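Local coordinates for branched-chain-amino-acid aminotransferase (Pseudomonas aeruginosa, PDB 6NST), which probably catalyses amino-group transfer between leucine, isoleucine or valine and 2-oxoglutarate with the help of pyridoxal 5'-phosphate, at residues T23-T28 against Y104-M109; A86-N91 against I122-W127; V142-F147 against E266-K271; P211-C216 against L236-I241. The protein carries 1 engineered substitution. One frame throughout, in Å; residues are numbered along the deposited sequence.

Interaction 1. Residues T23-T28 against Y104-M109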
loop_
_atom_site.group_PDB
_atom_site.type_symbol
_atom_site.label_atom_id
_atom_site.label_comp_id
_atom_site.label_asym_id
_atom_site.label_seq_id
_atom_site.Cartn_x
_atom_site.Cartn_y
_atom_site.Cartn_z
ATOM N N THR A 23 -22.124 -21.704 -31.233
ATOM C CA THR A 23 -22.840 -20.955 -30.214
ATOM C C THR A 23 -22.680 -21.629 -28.860
ATOM O O THR A 23 -22.239 -22.777 -28.752
ATOM C CB THR A 23 -24.331 -20.832 -30.557
ATOM O OG1 THR A 23 -24.892 -22.140 -30.725
ATOM C CG2 THR A 23 -24.523 -20.029 -31.833
ATOM N N THR A 24 -23.046 -20.890 -27.819
ATOM C CA THR A 24 -23.093 -21.417 -26.466
ATOM C C THR A 24 -24.351 -20.890 -25.796
ATOM O O THR A 24 -24.902 -19.860 -26.195
ATOM C CB THR A 24 -21.852 -21.029 -25.652
ATOM O OG1 THR A 24 -21.961 -21.567 -24.329
ATOM C CG2 THR A 24 -21.722 -19.515 -25.569
ATOM N N HIS A 25 -24.810 -21.612 -24.779
ATOM C CA HIS A 25 -26.000 -21.174 -24.069
ATOM C C HIS A 25 -25.722 -19.857 -23.357
ATOM O O HIS A 25 -24.600 -19.586 -22.919
ATOM C CB HIS A 25 -26.456 -22.233 -23.069
ATOM C CG HIS A 25 -27.830 -21.993 -22.527
ATOM N ND1 HIS A 25 -28.056 -21.509 -21.256
ATOM C CD2 HIS A 25 -29.051 -22.161 -23.088
ATOM C CE1 HIS A 25 -29.357 -21.396 -21.055
ATOM N NE2 HIS A 25 -29.983 -21.785 -22.151
ATOM N N VAL A 26 -26.758 -19.023 -23.257
ATOM C CA VAL A 26 -26.586 -17.704 -22.662
ATOM C C VAL A 26 -26.327 -17.771 -21.165
ATOM O O VAL A 26 -25.885 -16.777 -20.577
ATOM C CB VAL A 26 -27.810 -16.819 -22.972
ATOM C CG1 VAL A 26 -28.894 -16.995 -21.914
ATOM C CG2 VAL A 26 -27.387 -15.366 -23.105
ATOM N N LEU A 27 -26.572 -18.922 -20.533
ATOM C CA LEU A 27 -26.205 -19.145 -19.141
ATOM C C LEU A 27 -24.846 -19.821 -18.998
ATOM O O LEU A 27 -24.609 -20.532 -18.012
ATOM C CB LEU A 27 -27.286 -19.961 -18.434
ATOM C CG LEU A 27 -28.631 -19.253 -18.295
ATOM C CD1 LEU A 27 -29.601 -20.104 -17.495
ATOM C CD2 LEU A 27 -28.443 -17.891 -17.648
ATOM N N THR A 28 -23.955 -19.625 -19.968
ATOM C CA THR A 28 -22.595 -20.138 -19.867
ATOM C C THR A 28 -21.893 -19.536 -18.653
ATOM O O THR A 28 -22.009 -18.339 -18.379
ATOM C CB THR A 28 -21.824 -19.815 -21.149
ATOM O OG1 THR A 28 -22.539 -20.331 -22.279
ATOM C CG2 THR A 28 -20.446 -20.431 -21.117
ATOM N N TYR A 104 -15.756 -22.446 -19.041
ATOM C CA TYR A 104 -16.697 -23.346 -18.391
ATOM C C TYR A 104 -18.049 -23.292 -19.090
ATOM O O TYR A 104 -18.484 -22.241 -19.558
ATOM C CB TYR A 104 -16.864 -22.975 -16.916
ATOM C CG TYR A 104 -15.744 -23.450 -16.018
ATOM C CD1 TYR A 104 -15.169 -24.703 -16.190
ATOM C CD2 TYR A 104 -15.259 -22.642 -14.997
ATOM C CE1 TYR A 104 -14.144 -25.139 -15.368
ATOM C CE2 TYR A 104 -14.235 -23.069 -14.171
ATOM C CZ TYR A 104 -13.681 -24.316 -14.361
ATOM O OH TYR A 104 -12.662 -24.744 -13.542
ATOM N N GLY A 105 -18.722 -24.439 -19.145
ATOM C CA GLY A 105 -19.971 -24.557 -19.869
ATOM C C GLY A 105 -21.164 -24.090 -19.060
ATOM O O GLY A 105 -21.036 -23.422 -18.031
ATOM N N SER A 106 -22.352 -24.460 -19.541
ATOM C CA SER A 106 -23.595 -24.101 -18.867
ATOM C C SER A 106 -24.154 -25.248 -18.029
ATOM O O SER A 106 -25.305 -25.662 -18.216
ATOM C CB SER A 106 -24.621 -23.630 -19.896
ATOM O OG SER A 106 -24.775 -24.588 -20.921
ATOM N N GLU A 107 -23.352 -25.763 -17.095
ATOM C CA GLU A 107 -23.791 -26.859 -16.236
ATOM C C GLU A 107 -24.356 -26.358 -14.910
ATOM O O GLU A 107 -25.494 -26.679 -14.553
ATOM C CB GLU A 107 -22.638 -27.839 -16.001
ATOM C CG GLU A 107 -22.401 -28.810 -17.146
ATOM C CD GLU A 107 -21.903 -28.117 -18.395
ATOM O OE1 GLU A 107 -21.191 -27.100 -18.259
ATOM O OE2 GLU A 107 -22.225 -28.581 -19.510
ATOM N N GLY A 108 -23.575 -25.568 -14.175
ATOM C CA GLY A 108 -24.005 -24.978 -12.931
ATOM C C GLY A 108 -24.087 -23.462 -13.020
ATOM O O GLY A 108 -23.813 -22.845 -14.048
ATOM N N MET A 109 -24.483 -22.864 -11.893
ATOM C CA MET A 109 -24.627 -21.417 -11.829
ATOM C C MET A 109 -24.111 -20.810 -10.530
ATOM O O MET A 109 -24.223 -19.591 -10.352
ATOM C CB MET A 109 -26.098 -21.016 -12.031
ATOM C CG MET A 109 -26.281 -19.687 -12.744
ATOM S SD MET A 109 -25.374 -19.613 -14.302
ATOM C CE MET A 109 -25.787 -17.959 -14.847
#

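Interaction 2. Residues A86-N91 against I122-W127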
loop_
_atom_site.group_PDB
_atom_site.type_symbol
_atom_site.label_atom_id
_atom_site.label_comp_id
_atom_site.label_asym_id
_atom_site.label_seq_id
_atom_site.Cartn_x
_atom_site.Cartn_y
_atom_site.Cartn_z
ATOM N N ALA A 86 -5.683 -26.073 -37.836
ATOM C CA ALA A 86 -6.890 -26.353 -38.608
ATOM C C ALA A 86 -7.787 -25.125 -38.703
ATOM O O ALA A 86 -8.393 -24.875 -39.752
ATOM C CB ALA A 86 -7.650 -27.527 -37.990
ATOM N N ALA A 87 -7.883 -24.347 -37.620
ATOM C CA ALA A 87 -8.715 -23.148 -37.641
ATOM C C ALA A 87 -8.265 -22.172 -38.718
ATOM O O ALA A 87 -9.094 -21.460 -39.297
ATOM C CB ALA A 87 -8.699 -22.471 -36.270
ATOM N N VAL A 88 -6.966 -22.129 -39.004
ATOM C CA VAL A 88 -6.440 -21.271 -40.061
ATOM C C VAL A 88 -6.545 -21.943 -41.424
ATOM O O VAL A 88 -6.973 -21.320 -42.398
ATOM C CB VAL A 88 -4.985 -20.881 -39.735
ATOM C CG1 VAL A 88 -4.401 -20.028 -40.848
ATOM C CG2 VAL A 88 -4.921 -20.151 -38.409
ATOM N N ARG A 89 -6.162 -23.219 -41.507
ATOM C CA ARG A 89 -6.187 -23.926 -42.784
ATOM C C ARG A 89 -7.604 -24.041 -43.328
ATOM O O ARG A 89 -7.869 -23.666 -44.477
ATOM C CB ARG A 89 -5.566 -25.313 -42.627
ATOM C CG ARG A 89 -5.618 -26.155 -43.893
ATOM C CD ARG A 89 -5.048 -27.543 -43.665
ATOM N NE ARG A 89 -5.741 -28.252 -42.594
ATOM C CZ ARG A 89 -5.246 -28.436 -41.374
ATOM N NH1 ARG A 89 -4.044 -27.964 -41.068
ATOM N NH2 ARG A 89 -5.949 -29.093 -40.463
ATOM N N GLU A 90 -8.530 -24.559 -42.518
ATOM C CA GLU A 90 -9.863 -24.873 -43.018
ATOM C C GLU A 90 -10.643 -23.632 -43.430
ATOM O O GLU A 90 -11.602 -23.750 -44.199
ATOM C CB GLU A 90 -10.643 -25.666 -41.969
ATOM C CG GLU A 90 -9.986 -26.987 -41.593
ATOM C CD GLU A 90 -9.908 -27.960 -42.757
ATOM O OE1 GLU A 90 -10.819 -27.947 -43.614
ATOM O OE2 GLU A 90 -8.931 -28.737 -42.817
ATOM N N ASN A 91 -10.257 -22.454 -42.946
ATOM C CA ASN A 91 -10.851 -21.205 -43.401
ATOM C C ASN A 91 -10.096 -20.590 -44.569
ATOM O O ASN A 91 -10.498 -19.528 -45.057
ATOM C CB ASN A 91 -10.926 -20.202 -42.247
ATOM C CG ASN A 91 -11.925 -20.610 -41.188
ATOM O OD1 ASN A 91 -13.127 -20.411 -41.349
ATOM N ND2 ASN A 91 -11.432 -21.186 -40.096
ATOM N N ILE A 122 -11.612 -22.509 -30.930
ATOM C CA ILE A 122 -10.489 -21.865 -31.602
ATOM C C ILE A 122 -10.992 -21.235 -32.893
ATOM O O ILE A 122 -11.216 -21.931 -33.892
ATOM C CB ILE A 122 -9.337 -22.847 -31.887
ATOM C CG1 ILE A 122 -8.898 -23.535 -30.591
ATOM C CG2 ILE A 122 -8.161 -22.114 -32.519
ATOM C CD1 ILE A 122 -7.817 -24.562 -30.776
ATOM N N ALA A 123 -11.155 -19.915 -32.886
ATOM C CA ALA A 123 -11.644 -19.166 -34.033
ATOM C C ALA A 123 -10.503 -18.377 -34.662
ATOM O O ALA A 123 -9.642 -17.843 -33.954
ATOM C CB ALA A 123 -12.774 -18.217 -33.626
ATOM N N ALA A 124 -10.507 -18.302 -35.992
ATOM C CA ALA A 124 -9.477 -17.592 -36.736
ATOM C C ALA A 124 -10.132 -16.754 -37.821
ATOM O O ALA A 124 -10.988 -17.249 -38.559
ATOM C CB ALA A 124 -8.464 -18.567 -37.351
ATOM N N TRP A 125 -9.729 -15.489 -37.912
ATOM C CA TRP A 125 -10.254 -14.578 -38.916
ATOM C C TRP A 125 -9.110 -13.754 -39.487
ATOM O O TRP A 125 -8.066 -13.581 -38.854
ATOM C CB TRP A 125 -11.341 -13.661 -38.338
ATOM C CG TRP A 125 -10.906 -12.899 -37.123
ATOM C CD1 TRP A 125 -10.289 -11.685 -37.095
ATOM C CD2 TRP A 125 -11.061 -13.302 -35.755
ATOM N NE1 TRP A 125 -10.047 -11.305 -35.797
ATOM C CE2 TRP A 125 -10.513 -12.280 -34.955
ATOM C CE3 TRP A 125 -11.613 -14.425 -35.131
ATOM C CZ2 TRP A 125 -10.500 -12.348 -33.563
ATOM C CZ3 TRP A 125 -11.597 -14.491 -33.748
ATOM C CH2 TRP A 125 -11.042 -13.459 -32.980
ATOM N N SER A 126 -9.322 -13.248 -40.701
ATOM C CA SER A 126 -8.289 -12.489 -41.393
ATOM C C SER A 126 -7.925 -11.230 -40.613
ATOM O O SER A 126 -8.758 -10.628 -39.930
ATOM C CB SER A 126 -8.758 -12.120 -42.802
ATOM O OG SER A 126 -7.728 -11.482 -43.535
ATOM N N TRP A 127 -6.659 -10.839 -40.716
ATOM C CA TRP A 127 -6.143 -9.680 -39.997
ATOM C C TRP A 127 -6.790 -8.384 -40.475
ATOM O O TRP A 127 -6.272 -7.711 -41.367
ATOM C CB TRP A 127 -4.625 -9.598 -40.152
ATOM C CG TRP A 127 -4.015 -8.435 -39.439
ATOM C CD1 TRP A 127 -3.476 -7.316 -40.005
ATOM C CD2 TRP A 127 -3.892 -8.269 -38.023
ATOM N NE1 TRP A 127 -3.019 -6.465 -39.027
ATOM C CE2 TRP A 127 -3.264 -7.028 -37.802
ATOM C CE3 TRP A 127 -4.251 -9.051 -36.921
ATOM C CZ2 TRP A 127 -2.985 -6.550 -36.523
ATOM C CZ3 TRP A 127 -3.974 -8.576 -35.653
ATOM C CH2 TRP A 127 -3.349 -7.337 -35.465
#

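Interaction 3. Residues V142-F147 against E266-K271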
loop_
_atom_site.group_PDB
_atom_site.type_symbol
_atom_site.label_atom_id
_atom_site.label_comp_id
_atom_site.label_asym_id
_atom_site.label_seq_id
_atom_site.Cartn_x
_atom_site.Cartn_y
_atom_site.Cartn_z
ATOM N N VAL A 142 -0.059 8.259 -26.338
ATOM C CA VAL A 142 -0.256 7.450 -25.142
ATOM C C VAL A 142 -0.584 8.366 -23.972
ATOM O O VAL A 142 0.097 9.376 -23.756
ATOM C CB VAL A 142 0.985 6.591 -24.831
ATOM C CG1 VAL A 142 0.816 5.863 -23.508
ATOM C CG2 VAL A 142 1.231 5.598 -25.954
ATOM N N ARG A 143 -1.626 8.017 -23.223
ATOM C CA ARG A 143 -1.973 8.691 -21.980
ATOM C C ARG A 143 -1.882 7.694 -20.837
ATOM O O ARG A 143 -2.351 6.557 -20.961
ATOM C CB ARG A 143 -3.379 9.295 -22.047
ATOM C CG ARG A 143 -3.492 10.494 -22.969
ATOM C CD ARG A 143 -4.920 11.013 -23.041
ATOM N NE ARG A 143 -5.367 11.581 -21.774
ATOM C CZ ARG A 143 -5.101 12.821 -21.378
ATOM N NH1 ARG A 143 -4.381 13.626 -22.149
ATOM N NH2 ARG A 143 -5.547 13.257 -20.207
ATOM N N THR A 144 -1.272 8.113 -19.732
ATOM C CA THR A 144 -1.195 7.253 -18.558
ATOM C C THR A 144 -2.592 7.033 -17.987
ATOM O O THR A 144 -3.348 7.987 -17.780
ATOM C CB THR A 144 -0.280 7.865 -17.501
ATOM O OG1 THR A 144 1.018 8.090 -18.063
ATOM C CG2 THR A 144 -0.154 6.935 -16.306
ATOM N N SER A 145 -2.935 5.772 -17.743
ATOM C CA SER A 145 -4.270 5.428 -17.275
ATOM C C SER A 145 -4.456 5.816 -15.815
ATOM O O SER A 145 -3.560 5.628 -14.986
ATOM C CB SER A 145 -4.519 3.929 -17.446
ATOM O OG SER A 145 -5.751 3.546 -16.858
ATOM N N SER A 146 -5.634 6.361 -15.502
ATOM C CA SER A 146 -6.013 6.616 -14.120
ATOM C C SER A 146 -6.483 5.357 -13.408
ATOM O O SER A 146 -6.662 5.384 -12.186
ATOM C CB SER A 146 -7.112 7.681 -14.052
ATOM O OG SER A 146 -8.342 7.180 -14.554
ATOM N N PHE A 147 -6.695 4.267 -14.140
ATOM C CA PHE A 147 -7.007 2.978 -13.541
ATOM C C PHE A 147 -5.710 2.250 -13.208
ATOM O O PHE A 147 -4.822 2.128 -14.059
ATOM C CB PHE A 147 -7.859 2.126 -14.484
ATOM C CG PHE A 147 -9.198 2.724 -14.801
ATOM C CD1 PHE A 147 -10.286 2.491 -13.976
ATOM C CD2 PHE A 147 -9.370 3.511 -15.927
ATOM C CE1 PHE A 147 -11.520 3.039 -14.264
ATOM C CE2 PHE A 147 -10.602 4.063 -16.220
ATOM C CZ PHE A 147 -11.678 3.825 -15.390
ATOM N N GLU A 266 4.543 9.980 -28.124
ATOM C CA GLU A 266 4.098 10.961 -27.145
ATOM C C GLU A 266 3.452 10.247 -25.967
ATOM O O GLU A 266 2.694 9.294 -26.154
ATOM C CB GLU A 266 3.105 11.949 -27.770
ATOM C CG GLU A 266 2.839 13.186 -26.934
ATOM C CD GLU A 266 1.590 13.922 -27.376
ATOM O OE1 GLU A 266 0.508 13.296 -27.403
ATOM O OE2 GLU A 266 1.687 15.124 -27.696
ATOM N N VAL A 267 3.758 10.711 -24.758
ATOM C CA VAL A 267 3.189 10.164 -23.531
ATOM C C VAL A 267 2.752 11.331 -22.657
ATOM O O VAL A 267 3.584 12.158 -22.263
ATOM C CB VAL A 267 4.186 9.270 -22.774
ATOM C CG1 VAL A 267 3.537 8.711 -21.512
ATOM C CG2 VAL A 267 4.682 8.140 -23.656
ATOM N N ASP A 268 1.455 11.392 -22.351
ATOM C CA ASP A 268 0.895 12.433 -21.488
ATOM C C ASP A 268 1.258 13.825 -21.995
ATOM O O ASP A 268 1.590 14.728 -21.221
ATOM C CB ASP A 268 1.347 12.242 -20.039
ATOM C CG ASP A 268 0.866 10.936 -19.451
ATOM O OD1 ASP A 268 -0.188 10.443 -19.905
ATOM O OD2 ASP A 268 1.539 10.403 -18.539
ATOM N N GLY A 269 1.200 14.001 -23.314
ATOM C CA GLY A 269 1.580 15.251 -23.933
ATOM C C GLY A 269 3.069 15.516 -24.005
ATOM O O GLY A 269 3.469 16.532 -24.585
ATOM N N ARG A 270 3.905 14.650 -23.432
ATOM C CA ARG A 270 5.354 14.792 -23.520
ATOM C C ARG A 270 5.850 14.120 -24.793
ATOM O O ARG A 270 5.622 12.922 -24.999
ATOM C CB ARG A 270 6.054 14.176 -22.309
ATOM C CG ARG A 270 6.038 15.019 -21.054
ATOM C CD ARG A 270 4.731 14.868 -20.315
ATOM N NE ARG A 270 4.734 15.599 -19.056
ATOM C CZ ARG A 270 3.683 15.688 -18.251
ATOM N NH1 ARG A 270 2.545 15.091 -18.578
ATOM N NH2 ARG A 270 3.771 16.374 -17.122
ATOM N N LYS A 271 6.533 14.886 -25.639
ATOM C CA LYS A 271 7.160 14.319 -26.825
ATOM C C LYS A 271 8.263 13.349 -26.412
ATOM O O LYS A 271 9.097 13.668 -25.560
ATOM C CB LYS A 271 7.719 15.437 -27.709
ATOM C CG LYS A 271 8.369 14.971 -29.005
ATOM C CD LYS A 271 8.892 16.151 -29.820
ATOM C CE LYS A 271 9.924 16.957 -29.039
ATOM N NZ LYS A 271 10.426 18.145 -29.796
HETATM O O HOH W 1 -0.149 12.019 -25.080
#

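Interaction 4. Residues P211-C216 against L236-I241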
loop_
_atom_site.group_PDB
_atom_site.type_symbol
_atom_site.label_atom_id
_atom_site.label_comp_id
_atom_site.label_asym_id
_atom_site.label_seq_id
_atom_site.Cartn_x
_atom_site.Cartn_y
_atom_site.Cartn_z
ATOM N N PRO A 211 9.933 -2.850 -17.995
ATOM C CA PRO A 211 9.560 -3.292 -16.647
ATOM C C PRO A 211 9.824 -4.778 -16.466
ATOM O O PRO A 211 9.548 -5.589 -17.353
ATOM C CB PRO A 211 8.063 -2.972 -16.567
ATOM C CG PRO A 211 7.852 -1.890 -17.576
ATOM C CD PRO A 211 8.815 -2.185 -18.688
ATOM N N GLU A 212 10.385 -5.124 -15.311
ATOM C CA GLU A 212 10.620 -6.522 -14.988
ATOM C C GLU A 212 9.295 -7.270 -14.892
ATOM O O GLU A 212 8.251 -6.692 -14.578
ATOM C CB GLU A 212 11.396 -6.633 -13.675
ATOM C CG GLU A 212 11.474 -5.321 -12.907
ATOM C CD GLU A 212 12.188 -5.454 -11.576
ATOM O OE1 GLU A 212 13.307 -6.010 -11.551
ATOM O OE2 GLU A 212 11.627 -5.005 -10.555
ATOM N N VAL A 213 9.340 -8.570 -15.184
ATOM C CA VAL A 213 8.149 -9.412 -15.152
ATOM C C VAL A 213 7.606 -9.435 -13.730
ATOM O O VAL A 213 7.755 -10.427 -13.008
ATOM C CB VAL A 213 8.453 -10.832 -15.658
ATOM C CG1 VAL A 213 7.162 -11.567 -15.990
ATOM C CG2 VAL A 213 9.369 -10.778 -16.869
ATOM N N THR A 214 6.970 -8.337 -13.323
ATOM C CA THR A 214 6.541 -8.151 -11.945
ATOM C C THR A 214 5.026 -8.270 -11.840
ATOM O O THR A 214 4.501 -9.330 -11.486
ATOM C CB THR A 214 7.010 -6.788 -11.429
ATOM O OG1 THR A 214 8.244 -6.438 -12.068
ATOM C CG2 THR A 214 7.237 -6.836 -9.937
ATOM N N ALA A 215 4.318 -7.187 -12.150
ATOM C CA ALA A 215 2.863 -7.186 -12.171
ATOM C C ALA A 215 2.294 -7.111 -13.581
ATOM O O ALA A 215 1.068 -7.123 -13.743
ATOM C CB ALA A 215 2.326 -6.024 -11.328
ATOM N N CYS A 216 3.147 -7.032 -14.601
ATOM C CA CYS A 216 2.707 -7.025 -15.987
ATOM C C CYS A 216 2.689 -8.448 -16.543
ATOM O O CYS A 216 3.169 -9.396 -15.918
ATOM C CB CYS A 216 3.612 -6.131 -16.834
ATOM S SG CYS A 216 5.314 -6.729 -17.003
ATOM N N LEU A 236 20.015 -4.737 -22.697
ATOM C CA LEU A 236 18.642 -4.661 -22.218
ATOM C C LEU A 236 18.630 -4.822 -20.705
ATOM O O LEU A 236 19.265 -5.735 -20.170
ATOM C CB LEU A 236 17.769 -5.730 -22.885
ATOM C CG LEU A 236 16.255 -5.512 -22.831
ATOM C CD1 LEU A 236 15.610 -5.966 -24.131
ATOM C CD2 LEU A 236 15.642 -6.242 -21.643
ATOM N N VAL A 237 17.907 -3.935 -20.024
ATOM C CA VAL A 237 17.845 -3.905 -18.569
ATOM C C VAL A 237 16.388 -4.009 -18.140
ATOM O O VAL A 237 15.535 -3.258 -18.628
ATOM C CB VAL A 237 18.484 -2.623 -18.003
ATOM C CG1 VAL A 237 18.392 -2.602 -16.484
ATOM C CG2 VAL A 237 19.930 -2.499 -18.462
ATOM N N GLU A 238 16.107 -4.941 -17.235
ATOM C CA GLU A 238 14.799 -5.065 -16.604
ATOM C C GLU A 238 14.866 -4.421 -15.226
ATOM O O GLU A 238 15.682 -4.825 -14.389
ATOM C CB GLU A 238 14.378 -6.529 -16.490
ATOM C CG GLU A 238 14.133 -7.213 -17.821
ATOM C CD GLU A 238 13.867 -8.696 -17.668
ATOM O OE1 GLU A 238 14.613 -9.363 -16.919
ATOM O OE2 GLU A 238 12.908 -9.197 -18.291
ATOM N N LYS A 239 14.017 -3.424 -14.992
ATOM C CA LYS A 239 14.019 -2.717 -13.719
ATOM C C LYS A 239 12.695 -1.982 -13.567
ATOM O O LYS A 239 11.868 -1.951 -14.482
ATOM C CB LYS A 239 15.207 -1.754 -13.618
ATOM C CG LYS A 239 15.135 -0.549 -14.538
ATOM C CD LYS A 239 16.361 0.337 -14.347
ATOM C CE LYS A 239 16.188 1.690 -15.014
ATOM N NZ LYS A 239 15.082 2.461 -14.391
ATOM N N ARG A 240 12.500 -1.399 -12.388
ATOM C CA ARG A 240 11.308 -0.603 -12.143
ATOM C C ARG A 240 11.432 0.734 -12.858
ATOM O O ARG A 240 12.448 1.425 -12.735
ATOM C CB ARG A 240 11.102 -0.393 -10.645
ATOM C CG ARG A 240 11.132 -1.676 -9.837
ATOM C CD ARG A 240 11.059 -1.386 -8.351
ATOM N NE ARG A 240 9.696 -1.485 -7.839
ATOM C CZ ARG A 240 9.347 -1.181 -6.594
ATOM N NH1 ARG A 240 10.261 -0.750 -5.735
ATOM N NH2 ARG A 240 8.085 -1.304 -6.208
ATOM N N ILE A 241 10.399 1.092 -13.614
ATOM C CA ILE A 241 10.387 2.288 -14.444
ATOM C C ILE A 241 9.268 3.194 -13.957
ATOM O O ILE A 241 8.126 2.748 -13.796
ATOM C CB ILE A 241 10.194 1.939 -15.931
ATOM C CG1 ILE A 241 11.360 1.096 -16.443
ATOM C CG2 ILE A 241 10.037 3.205 -16.763
ATOM C CD1 ILE A 241 11.183 0.626 -17.870
#

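Interaction 1. Residues T23-T28 against Y104-M109
Thr28 and Ser106 bring the two backbones closest, their CA atoms 4.2 Å apart, where a type I turn spanning His25 to Thr28 meets the irregular chain from Gly105 to Met109. The pairing is not that of a beta ladder: the contact is made by side chains packing on one another and on carbonyl groups. Ser106 is the middle piece. Its CB lies 3.6 Å from Leu27 O, while its hydroxyl, turned between the backbone N and the carbonyl carbon (chi1 53°), puts OG 3.6 Å from His25 CB. The histidine is thus touched at the root of its side chain; its far nitrogen, NE2, is hydrogen-bonded to the carbonyl of Trp19 of the second subunit, and Leu27 CB lies in plane at the edge of the imidazole. Farther along, Leu27 and Met109 cross at roughly a right angle, with Leu27 CD2 3.9 Å from Met109 CE. The bend at chi2 of Met109 (53°) brings its thioether back toward the turn, where SD comes to 3.9 Å from Leu27 O. Thr28 CG2 presses on Tyr104 O at 3.1 Å, a tight approach to be read with care, because the position of the hydroxyl of the same threonine is uncertain. Thr28 occupies the N-cap position of helix 29-33, though its side chain makes no capping bond; His32 of that helix is touched by both Leu27 and Met109. Tyr104 ends strand 96-104, and strand 23-25 joins an antiparallel ladder with a strand of the second subunit, so the contact lies between helix, sheet and interface.

Interaction 2. Residues A86-N91 against I122-W127
Helix 77-89 packs on the antiparallel sheet through its later residues, and the contact of Ala87 with Ile122 and Ala124 of strand 118-126 is a compact example of alpha/beta layering. The chains come nearest at Ala87 and Ala124, whose CA atoms are 5.7 Å apart. Ala87 CB reaches down to the strand, 3.5 Å from Ile122 O and 3.8 Å from Ile122 CG2, the branch that stands opposite the backbone N while CG1 stands anti to the carbonyl carbon. Ala124 CB answers from the sheet: it lies 3.5 Å from Ala87 O and is flanked by Val88 CG2 at 4.0 Å. Beside this patch the amide of Asn91 folds back toward the helix, ND2 giving a very short hydrogen bond of 2.5 Å to Ala87 O (157° at the hydrogen), while OD1 takes the backbone N-H of Val9. The intervening Ala123 and Trp125 point away from the helix and pack against Leu27 and Met109 of the second subunit. The contact rests on van der Waals packing, of methyl on methyl and methyl on carbonyl, without a hydrogen bond between the segments. Alanines on both sides allow the close approach, and the helix carbonyl that meets a methyl group is satisfied from its own chain, by Asn91.

Interaction 3. Residues V142-F147 against E266-K271
Val142 O is gripped by three groups: Asp268 N donates a nearly straight hydrogen bond of 2.8 Å, a bound water donates another at 3.0 Å, and Val267 CA makes a C-H...O contact at 3.2 Å. The ladder is parallel, with Val142 bridged to Val267 where strands 140-145 and 262-267 run side by side in the mixed sheet. Its other rung is Val142 N to Glu266 O, at 135° more bent. On one face the two valines meet through Val142 CB and Val267 CG2. The same water donates to Glu266 OE1 and accepts from Gly269 N, knitting the strand to the type I' turn of Val267 to Arg270. This turn links strand 262-267 to strand 270-271 in a tight beta hairpin.

Beyond the ladder the Asp268 carboxylate takes over as acceptor. Its grip on Thr144 rests mainly on OD1, which receives Thr144 N on its syn lone pair, at 2.6 Å and 171°. OD2 receives Thr144 OG1 at 2.4 Å, shorter than is plausible, so the exact length is doubtful. OD2 is also bonded to Tyr247 OH of helix 243-247, which would further fix its rotation and may stabilise its negative charge. The carbonyl of Asp268 is occupied too: Arg270 NH1 donates to Asp268 O over 2.8 Å; NH1 sits in the carbonyl plane, on a lone pair, while Asp268 O itself lies somewhat out of the guanidinium plane.

Interaction 4. Residues P211-C216 against L236-I241
Apolar contact is made at one end by Pro211 and Ile241, whose side chains meet at an angle, the terminal methyl CD1 of Ile241 reaching 3.8 Å from CD of the proline ring. The isoleucine points toward the loop, and with CG1 opposite its carbonyl carbon and an extended chi2 it presents CD1 foremost.

Close to this, Pro211 CA directs a nearly straight C-H...O contact (167°) at Lys239 O, 3.4 Å away.

Van der Waals packing dominates around Glu212. Its CB faces Glu238 CB at 4.1 Å, its CG lies 3.6 Å from Lys239 C, and the extended chain then carries OE2 to 3.4 Å from Arg240 CG, so that the glutamate runs alongside the backbone it covers. A chi1 of 12° leaves CG almost eclipsed with the backbone N, a strained start. The contact lies at the ends of strands 207-210 and 235-238, with Glu238 still in the second. These are neighbouring parallel strands of the mixed sheet, and helix 220-231 connects them in a beta-alpha-beta crossover; beyond the last backbone bonds of that pair, from Thr210 to Val237 and Lys239, packing takes over from strand pairing.

Glu238, Lys239 and Arg240 find their main charged partners outside the contact. Glu212 OE2 and Arg240 NE stay 4.8 Å apart, with their flat groups turned 37° against each other, and the guanidinium is salt-bridged to Glu189 of the fourth subunit. The side chains of Val213 and Glu238 lie side by side, pointing the same way, with Val213 CG2 4.1 Å from Glu238 OE2; that oxygen forms a salt bridge with Arg222 of helix 220-231, and Lys239 NZ does so with Glu245.

From the N terminus, residues 23-28 and then 86-91 pass before residues 104-109 close the loop of interaction 1; residues 122-127 close interaction 2 after that, so the two cross. Together they tie helix 77-89, the turn after strand 23-25 and the ends of strands 96-104 and 118-126 around the antiparallel sheet, and both reach the second subunit, as does interaction 3. The chain then enters the mixed sheet at residues 142-147. Before it returns at 266-271 to close interaction 3, the shorter loop of interaction 4 opens and closes, nested within it. These two reach the same sheet, about 10 Å apart at their nearest atoms, whereas interactions 1 and 3 have centres about 40 Å apart.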